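PDB 5A9C: polyhedrin from Antheraea mylitta cypovirus 4, which packs into the micron-sized protein crystals, or polyhedra, of an insect cypovirus, which probably shelter embedded virus particles outside the host. Local coordinates for residues Ser85-Ile90 against Ala195-Ile200; Arg127-Leu132 against Gly204-Ser209; Ala36-Val41 against Tyr56-Tyr61; Gln26-Pro31 against Ser210-Ser215. All coordinates share one frame; numbering follows the deposited sequence.

Contact 1 of 4, residues Ser85-Ile90 against Ala195-Ile200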
loop_
_atom_site.group_PDB
_atom_site.type_symbol
_atom_site.label_atom_id
_atom_site.label_comp_id
_atom_site.label_asym_id
_atom_site.label_seq_id
_atom_site.Cartn_x
_atom_site.Cartn_y
_atom_site.Cartn_z
ATOM N N SER A 85 8.677 18.454 3.074
ATOM C CA SER A 85 10.126 18.408 3.205
ATOM C C SER A 85 10.695 17.203 2.462
ATOM O O SER A 85 10.372 16.063 2.788
ATOM C CB SER A 85 10.506 18.339 4.686
ATOM O OG SER A 85 11.907 18.215 4.861
ATOM N N PHE A 86 11.536 17.463 1.462
ATOM C CA PHE A 86 12.170 16.405 0.671
ATOM C C PHE A 86 13.633 16.262 1.081
ATOM O O PHE A 86 14.379 17.238 1.058
ATOM C CB PHE A 86 12.136 16.755 -0.822
ATOM C CG PHE A 86 10.761 16.772 -1.431
ATOM C CD1 PHE A 86 9.983 17.917 -1.393
ATOM C CD2 PHE A 86 10.269 15.655 -2.089
ATOM C CE1 PHE A 86 8.722 17.939 -1.973
ATOM C CE2 PHE A 86 9.013 15.668 -2.673
ATOM C CZ PHE A 86 8.237 16.813 -2.616
ATOM N N ASN A 87 14.059 15.053 1.432
ATOM C CA ASN A 87 15.437 14.863 1.878
ATOM C C ASN A 87 16.081 13.582 1.355
ATOM O O ASN A 87 15.480 12.507 1.399
ATOM C CB ASN A 87 15.518 14.907 3.409
ATOM C CG ASN A 87 14.793 16.105 3.999
ATOM O OD1 ASN A 87 15.391 17.153 4.246
ATOM N ND2 ASN A 87 13.494 15.956 4.219
ATOM N N GLY A 88 17.310 13.713 0.863
ATOM C CA GLY A 88 18.073 12.579 0.374
ATOM C C GLY A 88 18.478 12.711 -1.081
ATOM O O GLY A 88 18.407 13.793 -1.671
ATOM N N ASN A 89 18.904 11.594 -1.660
ATOM C CA ASN A 89 19.323 11.546 -3.053
ATOM C C ASN A 89 18.120 11.515 -3.991
ATOM O O ASN A 89 17.945 10.584 -4.779
ATOM C CB ASN A 89 20.211 10.322 -3.286
ATOM C CG ASN A 89 20.790 10.277 -4.684
ATOM O OD1 ASN A 89 20.952 11.306 -5.335
ATOM N ND2 ASN A 89 21.110 9.076 -5.152
ATOM N N ILE A 90 17.288 12.545 -3.894
ATOM C CA ILE A 90 16.063 12.613 -4.675
ATOM C C ILE A 90 16.292 13.247 -6.043
ATOM O O ILE A 90 17.051 14.206 -6.176
ATOM C CB ILE A 90 14.969 13.383 -3.912
ATOM C CG1 ILE A 90 14.618 12.639 -2.618
ATOM C CG2 ILE A 90 13.733 13.576 -4.784
ATOM C CD1 ILE A 90 13.574 13.329 -1.766
ATOM N N ALA A 195 16.177 15.491 13.499
ATOM C CA ALA A 195 15.954 14.477 12.471
ATOM C C ALA A 195 16.736 14.773 11.192
ATOM O O ALA A 195 16.717 13.981 10.244
ATOM C CB ALA A 195 14.464 14.350 12.163
ATOM N N HIS A 196 17.425 15.907 11.174
ATOM C CA HIS A 196 18.216 16.335 10.019
ATOM C C HIS A 196 17.369 16.414 8.755
ATOM O O HIS A 196 17.694 15.801 7.736
ATOM C CB HIS A 196 19.408 15.396 9.800
ATOM C CG HIS A 196 19.927 14.779 11.060
ATOM N ND1 HIS A 196 20.521 15.519 12.062
ATOM C CD2 HIS A 196 19.937 13.495 11.488
ATOM C CE1 HIS A 196 20.873 14.717 13.050
ATOM N NE2 HIS A 196 20.527 13.483 12.728
ATOM N N ILE A 197 16.275 17.168 8.827
ATOM C CA ILE A 197 15.388 17.341 7.679
ATOM C C ILE A 197 15.022 18.809 7.489
ATOM O O ILE A 197 14.955 19.569 8.451
ATOM C CB ILE A 197 14.091 16.521 7.826
ATOM C CG1 ILE A 197 13.403 16.854 9.149
ATOM C CG2 ILE A 197 14.380 15.024 7.699
ATOM C CD1 ILE A 197 12.081 16.144 9.352
ATOM N N ALA A 198 14.783 19.205 6.246
ATOM C CA ALA A 198 14.429 20.586 5.954
ATOM C C ALA A 198 13.108 20.969 6.606
ATOM O O ALA A 198 12.171 20.172 6.647
ATOM C CB ALA A 198 14.354 20.809 4.453
ATOM N N TYR A 199 13.047 22.193 7.123
ATOM C CA TYR A 199 11.795 22.764 7.602
ATOM C C TYR A 199 11.816 24.277 7.418
ATOM O O TYR A 199 12.863 24.909 7.528
ATOM C CB TYR A 199 11.527 22.400 9.069
ATOM C CG TYR A 199 10.267 23.037 9.614
ATOM C CD1 TYR A 199 9.010 22.596 9.213
ATOM C CD2 TYR A 199 10.333 24.092 10.518
ATOM C CE1 TYR A 199 7.853 23.188 9.707
ATOM C CE2 TYR A 199 9.186 24.685 11.011
ATOM C CZ TYR A 199 7.951 24.234 10.604
ATOM O OH TYR A 199 6.812 24.836 11.100
ATOM N N ILE A 200 10.652 24.844 7.123
ATOM C CA ILE A 200 10.514 26.285 6.941
ATOM C C ILE A 200 9.611 26.818 8.041
ATOM O O ILE A 200 8.443 26.434 8.124
ATOM C CB ILE A 200 9.877 26.613 5.578
ATOM C CG1 ILE A 200 10.594 25.854 4.462
ATOM C CG2 ILE A 200 9.884 28.125 5.322
ATOM C CD1 ILE A 200 9.945 26.013 3.106
#
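Ser-85 reaches across to the backbone of Ala-198, its OG giving a hydrogen bond of 2.7 Å to Ala-198 O. The hydroxyl is anti to the serine's own backbone nitrogen (chi1 177°), which lays CB and OG against that carbonyl; the donor comes in tilted from the carbonyl plane. The same OG takes a second bond, from within its own strand, where Asn-87 ND2 donates to it over 2.8 Å, nearly in the plane of the amide. Two residues on, Asn-87 uses its other amide atom: Ala-198 N donates to Asn-87 OD1 at 2.9 Å, almost straight at 166°. Serine and asparagine therefore clasp the N-H and C=O of one alanine from the same face of strand 81-87. This is side-chain bridging from the strand of the six-stranded antiparallel sheet to a loop that follows helix 185-195, a helix closed at His-196 by a Schellman motif. The asparagine amide is further pinned, OD1 by Ser-133 OG and ND2 by Arg-39 O, so its rotation is fixed and its buried polar atoms are paired. Ile-197 crosses the amide at about a right angle, with CB and CG2 both 3.7 Å from Asn-87 ND2. Beside it Ala-198 CB rests 3.6 Å from Ser-85 OG, while Trp-110 of a second subunit packs against both Asn-87 and Ile-197.

Contact 2 of 4, residues Arg127-Leu132 against Gly204-Ser209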
loop_
_atom_site.group_PDB
_atom_site.type_symbol
_atom_site.label_atom_id
_atom_site.label_comp_id
_atom_site.label_asym_id
_atom_site.label_seq_id
_atom_site.Cartn_x
_atom_site.Cartn_y
_atom_site.Cartn_z
ATOM N N ARG A 127 12.077 24.897 -2.523
ATOM C CA ARG A 127 13.156 25.751 -2.030
ATOM C C ARG A 127 14.353 24.935 -1.552
ATOM O O ARG A 127 14.191 23.937 -0.853
ATOM C CB ARG A 127 12.655 26.637 -0.885
ATOM C CG ARG A 127 11.413 27.454 -1.216
ATOM C CD ARG A 127 10.941 28.252 -0.003
ATOM N NE ARG A 127 11.993 29.110 0.537
ATOM C CZ ARG A 127 11.866 29.861 1.627
ATOM N NH1 ARG A 127 10.726 29.867 2.306
ATOM N NH2 ARG A 127 12.883 30.608 2.041
ATOM N N LYS A 128 15.553 25.371 -1.922
ATOM C CA LYS A 128 16.779 24.689 -1.516
ATOM C C LYS A 128 17.077 24.900 -0.035
ATOM O O LYS A 128 17.167 26.032 0.433
ATOM C CB LYS A 128 17.974 25.178 -2.342
ATOM C CG LYS A 128 17.892 24.881 -3.830
ATOM C CD LYS A 128 19.152 25.361 -4.535
ATOM C CE LYS A 128 19.033 25.248 -6.046
ATOM N NZ LYS A 128 20.262 25.743 -6.730
ATOM N N ALA A 129 17.236 23.802 0.696
ATOM C CA ALA A 129 17.566 23.864 2.116
ATOM C C ALA A 129 18.874 23.128 2.392
ATOM O O ALA A 129 19.140 22.709 3.519
ATOM C CB ALA A 129 16.434 23.278 2.949
ATOM N N GLY A 130 19.691 22.982 1.352
ATOM C CA GLY A 130 20.939 22.248 1.439
ATOM C C GLY A 130 21.087 21.352 0.227
ATOM O O GLY A 130 20.151 21.219 -0.561
ATOM N N HIS A 131 22.250 20.731 0.062
ATOM C CA HIS A 131 22.451 19.868 -1.097
ATOM C C HIS A 131 21.561 18.626 -1.008
ATOM O O HIS A 131 21.204 18.029 -2.022
ATOM C CB HIS A 131 23.932 19.503 -1.280
ATOM C CG HIS A 131 24.493 18.643 -0.189
ATOM N ND1 HIS A 131 24.422 17.266 -0.214
ATOM C CD2 HIS A 131 25.150 18.963 0.952
ATOM C CE1 HIS A 131 25.003 16.776 0.868
ATOM N NE2 HIS A 131 25.452 17.786 1.592
ATOM N N LEU A 132 21.180 18.262 0.213
ATOM C CA LEU A 132 20.378 17.066 0.446
ATOM C C LEU A 132 18.880 17.337 0.555
ATOM O O LEU A 132 18.083 16.401 0.582
ATOM C CB LEU A 132 20.847 16.358 1.721
ATOM C CG LEU A 132 22.103 15.487 1.620
ATOM C CD1 LEU A 132 22.617 15.126 3.003
ATOM C CD2 LEU A 132 21.823 14.233 0.801
ATOM N N GLY A 204 9.093 32.010 7.368
ATOM C CA GLY A 204 9.591 31.671 6.048
ATOM C C GLY A 204 11.067 31.328 6.021
ATOM O O GLY A 204 11.647 31.139 4.953
ATOM N N LEU A 205 11.683 31.245 7.194
ATOM C CA LEU A 205 13.107 30.948 7.276
ATOM C C LEU A 205 13.369 29.448 7.246
ATOM O O LEU A 205 12.618 28.662 7.821
ATOM C CB LEU A 205 13.721 31.558 8.539
ATOM C CG LEU A 205 13.766 33.086 8.589
ATOM C CD1 LEU A 205 14.321 33.577 9.920
ATOM C CD2 LEU A 205 14.586 33.627 7.428
ATOM N N ILE A 206 14.442 29.061 6.570
ATOM C CA ILE A 206 14.889 27.676 6.587
ATOM C C ILE A 206 15.657 27.435 7.881
ATOM O O ILE A 206 16.775 27.924 8.050
ATOM C CB ILE A 206 15.774 27.362 5.370
ATOM C CG1 ILE A 206 14.993 27.612 4.076
ATOM C CG2 ILE A 206 16.282 25.928 5.436
ATOM C CD1 ILE A 206 15.823 27.482 2.823
ATOM N N VAL A 207 15.048 26.684 8.793
ATOM C CA VAL A 207 15.579 26.541 10.145
ATOM C C VAL A 207 16.084 25.134 10.457
ATOM O O VAL A 207 16.537 24.863 11.568
ATOM C CB VAL A 207 14.536 26.955 11.200
ATOM C CG1 VAL A 207 14.226 28.443 11.076
ATOM C CG2 VAL A 207 13.269 26.129 11.046
ATOM N N ALA A 208 16.000 24.243 9.475
ATOM C CA ALA A 208 16.546 22.900 9.614
ATOM C C ALA A 208 17.022 22.382 8.264
ATOM O O ALA A 208 16.507 22.778 7.218
ATOM C CB ALA A 208 15.513 21.955 10.224
ATOM N N SER A 209 18.013 21.499 8.290
ATOM C CA SER A 209 18.610 20.999 7.061
ATOM C C SER A 209 19.211 19.620 7.285
ATOM O O SER A 209 19.522 19.248 8.413
ATOM C CB SER A 209 19.693 21.966 6.574
ATOM O OG SER A 209 20.361 21.461 5.431
#
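A single bend at chi3 (56°) in an otherwise extended Arg-127 carries its guanidinium to Gly-204, while Ser-209 keeps OG in the position anti to its main-chain N (chi1 176°), which turns the hydroxyl to the carbonyl O of Ala-129. The arginine grips one atom end-on: NH1 lies 3.1 Å and NH2 3.2 Å from Gly-204 O. Neither bond is straight, because two nitrogens share one acceptor; the NH2 bond runs nearly along the carbonyl axis, whereas NH1 approaches from a tilted direction. Over one face of the guanidinium lies Ile-206, with CG1 4.2 Å from Arg-127 NH2, the two side chains sliding past each other in opposite directions.

The branches of Ile-206 divide the remaining contact. CG2 sits 3.6 Å from Ala-129 CB, an apolar touch, and CD1 comes within 3.1 Å of Lys-128 O, a tight contact of methyl against carbonyl. At the far end the serine hydroxyl donates to Ala-129 O over 2.6 Å and also accepts from Asp-211 N, so the hydroxyl is held on both counts.

The contact thus ties the edge strand 127-128, at one end of the six-stranded sheet within this chain, and the turn after it, to the small two-stranded sheet of 199-200 and 206-208. Arg-127 also packs on Ile-200 of that sheet, and helix 185-195 lies against Val-207 and Ala-208.

Contact 3 of 4, residues Ala36-Val41 against Tyr56-Tyr61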
loop_
_atom_site.group_PDB
_atom_site.type_symbol
_atom_site.label_atom_id
_atom_site.label_comp_id
_atom_site.label_asym_id
_atom_site.label_seq_id
_atom_site.Cartn_x
_atom_site.Cartn_y
_atom_site.Cartn_z
ATOM N N ALA A 36 20.564 3.718 0.020
ATOM C CA ALA A 36 20.407 4.687 1.093
ATOM C C ALA A 36 18.936 5.000 1.321
ATOM O O ALA A 36 18.099 4.797 0.438
ATOM C CB ALA A 36 21.180 5.966 0.778
ATOM N N MET A 37 18.625 5.488 2.515
ATOM C CA MET A 37 17.271 5.907 2.825
ATOM C C MET A 37 17.041 7.352 2.404
ATOM O O MET A 37 17.949 8.182 2.455
ATOM C CB MET A 37 16.985 5.739 4.319
ATOM C CG MET A 37 17.031 4.297 4.796
ATOM S SD MET A 37 15.775 3.261 4.019
ATOM C CE MET A 37 14.293 3.943 4.753
ATOM N N MET A 38 15.819 7.635 1.968
ATOM C CA MET A 38 15.376 9.002 1.744
ATOM C C MET A 38 14.326 9.329 2.794
ATOM O O MET A 38 13.786 8.431 3.442
ATOM C CB MET A 38 14.801 9.166 0.335
ATOM C CG MET A 38 15.852 9.179 -0.766
ATOM S SD MET A 38 15.132 9.016 -2.412
ATOM C CE MET A 38 14.595 7.309 -2.353
ATOM N N ARG A 39 14.042 10.612 2.979
ATOM C CA ARG A 39 13.073 11.005 3.986
ATOM C C ARG A 39 12.221 12.160 3.504
ATOM O O ARG A 39 12.729 13.239 3.196
ATOM C CB ARG A 39 13.771 11.372 5.298
ATOM C CG ARG A 39 12.824 11.472 6.486
ATOM C CD ARG A 39 13.601 11.528 7.786
ATOM N NE ARG A 39 12.735 11.377 8.951
ATOM C CZ ARG A 39 13.181 11.130 10.178
ATOM N NH1 ARG A 39 14.484 10.999 10.397
ATOM N NH2 ARG A 39 12.328 11.005 11.185
ATOM N N VAL A 40 10.918 11.920 3.431
ATOM C CA VAL A 40 9.972 12.957 3.052
ATOM C C VAL A 40 8.993 13.153 4.192
ATOM O O VAL A 40 8.455 12.187 4.733
ATOM C CB VAL A 40 9.211 12.588 1.766
ATOM C CG1 VAL A 40 8.095 13.590 1.499
ATOM C CG2 VAL A 40 10.165 12.541 0.589
ATOM N N VAL A 41 8.785 14.406 4.576
ATOM C CA VAL A 41 7.862 14.713 5.652
ATOM C C VAL A 41 6.853 15.760 5.214
ATOM O O VAL A 41 7.216 16.787 4.635
ATOM C CB VAL A 41 8.597 15.215 6.905
ATOM C CG1 VAL A 41 7.610 15.417 8.048
ATOM C CG2 VAL A 41 9.699 14.233 7.306
ATOM N N TYR A 56 7.851 9.942 6.274
ATOM C CA TYR A 56 8.116 8.743 5.486
ATOM C C TYR A 56 9.611 8.535 5.270
ATOM O O TYR A 56 10.308 9.435 4.809
ATOM C CB TYR A 56 7.430 8.823 4.118
ATOM C CG TYR A 56 5.944 9.102 4.172
ATOM C CD1 TYR A 56 5.465 10.404 4.181
ATOM C CD2 TYR A 56 5.022 8.063 4.208
ATOM C CE1 TYR A 56 4.112 10.669 4.225
ATOM C CE2 TYR A 56 3.663 8.314 4.257
ATOM C CZ TYR A 56 3.213 9.622 4.265
ATOM O OH TYR A 56 1.865 9.882 4.312
ATOM N N VAL A 57 10.099 7.346 5.603
ATOM C CA VAL A 57 11.440 6.943 5.200
ATOM C C VAL A 57 11.340 5.765 4.236
ATOM O O VAL A 57 10.528 4.860 4.433
ATOM C CB VAL A 57 12.351 6.614 6.401
ATOM C CG1 VAL A 57 12.500 7.837 7.293
ATOM C CG2 VAL A 57 11.805 5.439 7.198
ATOM N N PHE A 58 12.163 5.795 3.193
ATOM C CA PHE A 58 12.045 4.863 2.075
ATOM C C PHE A 58 13.321 4.899 1.243
ATOM O O PHE A 58 13.944 5.951 1.112
ATOM C CB PHE A 58 10.864 5.268 1.193
ATOM C CG PHE A 58 11.001 6.646 0.604
ATOM C CD1 PHE A 58 10.739 7.771 1.372
ATOM C CD2 PHE A 58 11.407 6.817 -0.707
ATOM C CE1 PHE A 58 10.873 9.040 0.838
ATOM C CE2 PHE A 58 11.540 8.083 -1.249
ATOM C CZ PHE A 58 11.270 9.197 -0.472
ATOM N N PRO A 59 13.710 3.752 0.670
ATOM C CA PRO A 59 14.978 3.645 -0.062
ATOM C C PRO A 59 14.933 3.969 -1.560
ATOM O O PRO A 59 15.971 4.338 -2.110
ATOM C CB PRO A 59 15.356 2.177 0.130
ATOM C CG PRO A 59 14.043 1.479 0.216
ATOM C CD PRO A 59 13.112 2.432 0.938
ATOM N N ASP A 60 13.780 3.836 -2.209
ATOM C CA ASP A 60 13.742 3.948 -3.669
ATOM C C ASP A 60 12.743 4.966 -4.215
ATOM O O ASP A 60 13.095 5.807 -5.045
ATOM C CB ASP A 60 13.490 2.577 -4.298
ATOM C CG ASP A 60 14.632 1.612 -4.056
ATOM O OD1 ASP A 60 15.775 1.937 -4.441
ATOM O OD2 ASP A 60 14.385 0.532 -3.482
ATOM N N TYR A 61 11.496 4.879 -3.766
ATOM C CA TYR A 61 10.469 5.803 -4.231
ATOM C C TYR A 61 9.327 5.911 -3.235
ATOM O O TYR A 61 9.074 4.998 -2.446
ATOM C CB TYR A 61 9.932 5.382 -5.605
ATOM C CG TYR A 61 9.271 4.025 -5.604
ATOM C CD1 TYR A 61 7.914 3.891 -5.332
ATOM C CD2 TYR A 61 10.005 2.875 -5.861
ATOM C CE1 TYR A 61 7.308 2.647 -5.320
ATOM C CE2 TYR A 61 9.408 1.628 -5.852
ATOM C CZ TYR A 61 8.060 1.520 -5.580
ATOM O OH TYR A 61 7.464 0.279 -5.571
#
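Met-38 lies along one face of the ring of Phe-58, its hydrogen-bonded partner on the neighbouring strand, and touches it with several atoms. CB stands over the face, 3.9 Å from the ring centroid and 21° off the normal, a CH-pi contact. The sulfur lies oblique to the ring, a Met-aromatic contact, and the bend at chi3 (-70°) brings CE back beside Phe-58 CE2, a tight contact of 3.3 Å. The ring is there because Phe-58 holds CG between its backbone N and carbonyl carbon (chi1 61°), folding it across toward strand 38-41. Val-40 CG2 meets the ring at its edge, 3.6 Å from Phe-58 CE1.

Beneath these side chains runs a regular antiparallel ladder of the hairpin formed by strands 38-45 and 51-58. Met-38 and Phe-58 exchange two backbone bonds, the shorter from Met-38 N to Phe-58 O at 2.7 Å. Val-40 and Tyr-56 exchange two more, with Tyr-56 N 2.8 Å from Val-40 O. Between them the non-hydrogen-bonded pair Arg-39 and Val-57 points to the other face, lying side by side with Arg-39 CG 3.7 Å from Val-57 CG1; the extended arginine reaches a salt bridge with Asp-55. On the same side as Val-57, Met-37 doubles back so that CE lies 3.7 Å from Val-57 CB.

The Met-38, Val-40 and Phe-58 face is apolar, with Val-40 and Phe-58 on Ala-150 of strand 145-151; the Arg-39 and Val-57 face adds an ion pair to its apolar packing and meets His-103 and Trp-110 of a second subunit.

Contact 4 of 4, residues Gln26-Pro31 against Ser210-Ser215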
loop_
_atom_site.group_PDB
_atom_site.type_symbol
_atom_site.label_atom_id
_atom_site.label_comp_id
_atom_site.label_asym_id
_atom_site.label_seq_id
_atom_site.Cartn_x
_atom_site.Cartn_y
_atom_site.Cartn_z
ATOM N N GLN A 26 31.244 11.912 5.192
ATOM C CA GLN A 26 30.585 10.616 5.133
ATOM C C GLN A 26 29.089 10.760 5.389
ATOM O O GLN A 26 28.266 10.193 4.674
ATOM C CB GLN A 26 31.213 9.668 6.156
ATOM C CG GLN A 26 30.964 8.200 5.890
ATOM C CD GLN A 26 31.773 7.313 6.813
ATOM O OE1 GLN A 26 31.793 7.520 8.026
ATOM N NE2 GLN A 26 32.459 6.328 6.240
ATOM N N ILE A 27 28.740 11.526 6.415
ATOM C CA ILE A 27 27.338 11.788 6.721
ATOM C C ILE A 27 26.616 12.454 5.548
ATOM O O ILE A 27 25.470 12.124 5.243
ATOM C CB ILE A 27 27.204 12.659 7.984
ATOM C CG1 ILE A 27 27.639 11.861 9.216
ATOM C CG2 ILE A 27 25.775 13.161 8.135
ATOM C CD1 ILE A 27 27.771 12.690 10.483
ATOM N N ASN A 28 27.296 13.387 4.888
ATOM C CA ASN A 28 26.707 14.116 3.768
ATOM C C ASN A 28 26.647 13.294 2.486
ATOM O O ASN A 28 25.887 13.610 1.575
ATOM C CB ASN A 28 27.476 15.415 3.507
ATOM C CG ASN A 28 27.100 16.523 4.470
ATOM O OD1 ASN A 28 25.920 16.770 4.717
ATOM N ND2 ASN A 28 28.101 17.194 5.019
ATOM N N THR A 29 27.455 12.240 2.423
ATOM C CA THR A 29 27.593 11.443 1.209
ATOM C C THR A 29 26.852 10.109 1.286
ATOM O O THR A 29 26.424 9.570 0.267
ATOM C CB THR A 29 29.082 11.174 0.895
ATOM O OG1 THR A 29 29.776 12.421 0.779
ATOM C CG2 THR A 29 29.227 10.397 -0.408
ATOM N N ALA A 30 26.702 9.577 2.495
ATOM C CA ALA A 30 26.036 8.290 2.684
ATOM C C ALA A 30 24.655 8.206 2.016
ATOM O O ALA A 30 24.284 7.161 1.486
ATOM C CB ALA A 30 25.942 7.943 4.170
ATOM N N PRO A 31 23.883 9.304 2.045
ATOM C CA PRO A 31 22.556 9.249 1.418
ATOM C C PRO A 31 22.586 9.025 -0.098
ATOM O O PRO A 31 21.537 8.757 -0.681
ATOM C CB PRO A 31 21.965 10.627 1.737
ATOM C CG PRO A 31 22.663 11.047 2.989
ATOM C CD PRO A 31 24.064 10.536 2.832
ATOM N N SER A 210 19.370 18.867 6.201
ATOM C CA SER A 210 20.005 17.557 6.267
ATOM C C SER A 210 21.523 17.676 6.209
ATOM O O SER A 210 22.236 16.757 6.602
ATOM C CB SER A 210 19.515 16.670 5.122
ATOM O OG SER A 210 18.116 16.476 5.203
ATOM N N ASP A 211 22.008 18.811 5.710
ATOM C CA ASP A 211 23.442 19.035 5.536
ATOM C C ASP A 211 24.199 19.103 6.860
ATOM O O ASP A 211 23.866 19.899 7.741
ATOM C CB ASP A 211 23.686 20.328 4.752
ATOM C CG ASP A 211 23.287 20.215 3.297
ATOM O OD1 ASP A 211 22.541 19.275 2.949
ATOM O OD2 ASP A 211 23.719 21.076 2.499
ATOM N N ALA A 212 25.233 18.275 6.987
ATOM C CA ALA A 212 26.074 18.281 8.178
ATOM C C ALA A 212 27.216 19.281 8.033
ATOM O O ALA A 212 27.900 19.308 7.009
ATOM C CB ALA A 212 26.625 16.883 8.448
ATOM N N TYR A 213 27.407 20.105 9.061
ATOM C CA TYR A 213 28.483 21.092 9.101
ATOM C C TYR A 213 29.429 20.752 10.247
ATOM O O TYR A 213 28.980 20.459 11.355
ATOM C CB TYR A 213 27.921 22.497 9.333
ATOM C CG TYR A 213 27.278 23.155 8.129
ATOM C CD1 TYR A 213 26.943 22.423 6.999
ATOM C CD2 TYR A 213 26.998 24.518 8.134
ATOM C CE1 TYR A 213 26.353 23.029 5.904
ATOM C CE2 TYR A 213 26.411 25.133 7.045
ATOM C CZ TYR A 213 26.089 24.381 5.932
ATOM O OH TYR A 213 25.505 24.985 4.844
ATOM N N ILE A 214 30.732 20.814 9.993
ATOM C CA ILE A 214 31.718 20.401 10.994
ATOM C C ILE A 214 31.757 21.309 12.231
ATOM O O ILE A 214 32.121 20.868 13.322
ATOM C CB ILE A 214 33.137 20.259 10.382
ATOM C CG1 ILE A 214 34.075 19.548 11.363
ATOM C CG2 ILE A 214 33.685 21.618 9.961
ATOM C CD1 ILE A 214 35.431 19.196 10.775
ATOM N N SER A 215 31.369 22.570 12.067
ATOM C CA SER A 215 31.339 23.503 13.192
ATOM C C SER A 215 29.951 24.094 13.435
ATOM O O SER A 215 29.809 25.081 14.155
ATOM C CB SER A 215 32.351 24.630 12.980
ATOM O OG SER A 215 33.675 24.126 12.972
#
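Asn-28 and Ala-212 join through an amide that matches one residue's backbone. The asparagine CB leaves the last turn of helix 15-29 with CG placed anti to the carbonyl carbon (chi1 -79°), which swings the amide out from the helix toward segment 210-215. CG stands 3.6 Å from Ala-212 N, and the two branches part from there. OD1 accepts from Ala-212 N at 2.8 Å and 168°, in the carbonyl plane and on a lone pair. ND2 donates to Ala-212 O at 2.9 Å and 169°, again on a lone pair, with the acceptor practically in the amide plane. The pair of bonds holds the amide coplanar with the Ala-212 N and O it meets, fixes its rotation and settles which branch is oxygen; OD1 also meets a weak bond from His-131 NE2. Close beside the amide, Ala-212 CB lies 3.7 Å from Asn-28 ND2 and 3.8 Å from Ile-27 CG2, the apolar part of the contact.

Nearby, Asp-211 faces away and takes the N-H groups of His-131 and Leu-132, while Arg-111 of a second subunit bonds to Ser-210 O and packs on Ile-27 and Ala-212. The side-chain amide takes the place of a backbone peptide, pairing with both N-H and C=O of one residue as a strand neighbour would, and in this base-domain-deleted construct it pins the irregular segment 210-215 to the end of the N-terminal helix at a subunit interface.

Contacts 1 and 3 are buried, contact 2 partly so, and contact 4 lies at the surface, its centre about 18 Å from the centre of the chain. Contacts 1 and 3 meet on adjacent strands of the six-stranded sheet, 81-87 and 38-45, which exchange backbone bonds. Contacts 1 and 2 share the two-stranded sheet of 199-200 and 206-208 and touch through Ala-198 and Ala-129. Only contact 3 is a true strand ladder with aromatic and sulfur packing; the others rely on side chains reaching backbone groups: serine and asparagine in contact 1, arginine and serine in contact 2, one asparagine in contact 4. Contacts 1, 3 and 4 also meet a second subunit.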